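Local coordinates for pesticidial crystal protein CRY2AA (Bacillus thuringiensis serovar kurstaki, PDB 1I5P) that kills dipteran and lepidopteran larvae by binding to their midgut epithelial cells and promoting colloid-osmotic lysis, at residues Arg339-Tyr342 against Val346-Gly349. Residues are numbered along the deposited sequence; the frame is centred on the assembly and turned at random.
Sequences RVNY and VSSG
Ser348 OG accepts a hydrogen bond from Val340 N at 3.1 Å and donates one to Gly349 O at 2.9 Å, so two bonds fix the hydroxyl. A chi1 of 69° sets this oxygen between the backbone N and carbonyl carbon of its residue, and from there it stands in for the main-chain carbonyl that a regular strand partner would offer to Val340. The other half of the exchange is ordinary: Ser348 N donates to Val340 O at 2.9 Å. That carbonyl also receives a CA-H...O contact from Ser347, whose CA lies 3.2 Å from Val340 O. Two residues further along the strand, Tyr342 N reaches Val346 O at 2.8 Å with a somewhat bent N-H...O angle of 145°. Asn341 and Ser347 form the single antiparallel bridge between these bonds, and on the face they share Asn341 OD1 and Ser347 OG approach to 3.0 Å. The Arg339 methylenes lie beside Ser347, with CG and CD both near Ser347 CB and Ser348 O. The Tyr342 ring turns its edge to the returning chain: CD1 meets Val346 O at 3.5 Å, with Ser348 N also near the ring plane, while Val346 CG1 makes an apolar contact with CD1. With CG anti to the carbonyl carbon (chi1 -50°), the ring lies back along the backbone of 346-348, and its hydroxyl is hydrogen-bonded to Asn425. This is a short hairpin-like return in the middle domain, the beta prism. Segment 346-349 lies in the loop between strand 329-342 and strand 351-352, and those two strands pair antiparallel, while strand 308-321 bonds to Arg339 and Asn341 through its backbone and packs against Val340 with Leu308 and Ile311.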
ATOM      1  N   ARG A 339      13.880  10.699 -16.745  1.00 18.50           N
ATOM      2  CA  ARG A 339      13.952  11.374 -15.464  1.00 19.39           C
ATOM      3  C   ARG A 339      12.535  11.802 -15.130  1.00 17.46           C
ATOM      4  O   ARG A 339      11.817  12.324 -15.981  1.00 17.11           O
ATOM      5  CB  ARG A 339      14.889  12.586 -15.534  1.00 19.78           C
ATOM      6  CG  ARG A 339      15.042  13.343 -14.213  1.00 22.35           C
ATOM      7  CD  ARG A 339      16.316  14.181 -14.208  1.00 24.41           C
ATOM      8  NE  ARG A 339      16.408  15.047 -15.383  1.00 30.14           N
ATOM      9  CZ  ARG A 339      17.530  15.636 -15.796  1.00 33.66           C
ATOM     10  NH1 ARG A 339      18.664  15.458 -15.128  1.00 30.50           N
ATOM     11  NH2 ARG A 339      17.518  16.402 -16.881  1.00 35.44           N
ATOM     12  N   VAL A 340      12.141  11.548 -13.889  1.00 17.40           N
ATOM     13  CA  VAL A 340      10.809  11.879 -13.405  1.00 14.84           C
ATOM     14  C   VAL A 340      10.802  13.303 -12.852  1.00 16.56           C
ATOM     15  O   VAL A 340      11.761  13.728 -12.199  1.00 14.95           O
ATOM     16  CB  VAL A 340      10.375  10.888 -12.308  1.00 13.63           C
ATOM     17  CG1 VAL A 340       8.983  11.227 -11.809  1.00 12.01           C
ATOM     18  CG2 VAL A 340      10.416   9.461 -12.861  1.00  9.96           C
ATOM     19  N   ASN A 341       9.723  14.031 -13.121  1.00 14.99           N
ATOM     20  CA  ASN A 341       9.600  15.416 -12.679  1.00 18.10           C
ATOM     21  C   ASN A 341       8.490  15.620 -11.654  1.00 17.80           C
ATOM     22  O   ASN A 341       7.472  14.924 -11.671  1.00 17.74           O
ATOM     23  CB  ASN A 341       9.361  16.323 -13.887  1.00 17.05           C
ATOM     24  CG  ASN A 341      10.405  16.129 -14.968  1.00 19.76           C
ATOM     25  OD1 ASN A 341      11.607  16.159 -14.697  1.00 19.30           O
ATOM     26  ND2 ASN A 341       9.953  15.927 -16.201  1.00 18.59           N
ATOM     27  N   TYR A 342       8.693  16.590 -10.767  1.00 16.65           N
ATOM     28  CA  TYR A 342       7.725  16.882  -9.712  1.00 15.64           C
ATOM     29  C   TYR A 342       7.514  18.384  -9.510  1.00 15.91           C
ATOM     30  O   TYR A 342       8.281  19.216 -10.009  1.00 13.93           O
ATOM     31  CB  TYR A 342       8.193  16.277  -8.381  1.00 13.50           C
ATOM     32  CG  TYR A 342       8.608  14.822  -8.442  1.00 13.92           C
ATOM     33  CD1 TYR A 342       9.853  14.450  -8.949  1.00 13.10           C
ATOM     34  CD2 TYR A 342       7.755  13.815  -7.983  1.00 11.16           C
ATOM     35  CE1 TYR A 342      10.242  13.111  -8.999  1.00 14.72           C
ATOM     36  CE2 TYR A 342       8.132  12.471  -8.032  1.00 13.60           C
ATOM     37  CZ  TYR A 342       9.380  12.128  -8.541  1.00 14.43           C
ATOM     38  OH  TYR A 342       9.754  10.803  -8.608  1.00 14.97           O
ATOM     39  N   VAL A 346      11.420  19.918  -8.718  1.00 14.99           N
ATOM     40  CA  VAL A 346      12.220  18.773  -8.313  1.00 15.82           C
ATOM     41  C   VAL A 346      12.197  17.635  -9.347  1.00 15.95           C
ATOM     42  O   VAL A 346      11.225  17.460 -10.075  1.00 13.83           O
ATOM     43  CB  VAL A 346      11.727  18.244  -6.937  1.00 17.13           C
ATOM     44  CG1 VAL A 346      12.387  16.922  -6.604  1.00 19.94           C
ATOM     45  CG2 VAL A 346      12.037  19.273  -5.852  1.00 17.16           C
ATOM     46  N   SER A 347      13.292  16.885  -9.421  1.00 16.42           N
ATOM     47  CA  SER A 347      13.399  15.754 -10.336  1.00 15.43           C
ATOM     48  C   SER A 347      14.090  14.588  -9.647  1.00 15.77           C
ATOM     49  O   SER A 347      14.777  14.766  -8.641  1.00 14.38           O
ATOM     50  CB  SER A 347      14.201  16.125 -11.590  1.00 14.74           C
ATOM     51  OG  SER A 347      13.444  16.921 -12.478  1.00 15.09           O
ATOM     52  N   SER A 348      13.885  13.393 -10.188  1.00 15.46           N
ATOM     53  CA  SER A 348      14.520  12.197  -9.657  1.00 15.18           C
ATOM     54  C   SER A 348      15.900  12.152 -10.292  1.00 16.42           C
ATOM     55  O   SER A 348      16.341  13.116 -10.919  1.00 14.67           O
ATOM     56  CB  SER A 348      13.755  10.953 -10.092  1.00 16.58           C
ATOM     57  OG  SER A 348      13.906  10.750 -11.489  1.00 14.06           O
ATOM     58  N   GLY A 349      16.583  11.028 -10.135  1.00 17.16           N
ATOM     59  CA  GLY A 349      17.882  10.897 -10.752  1.00 17.58           C
ATOM     60  C   GLY A 349      17.619  10.447 -12.171  1.00 18.95           C
ATOM     61  O   GLY A 349      16.491  10.091 -12.516  1.00 18.16           O
TER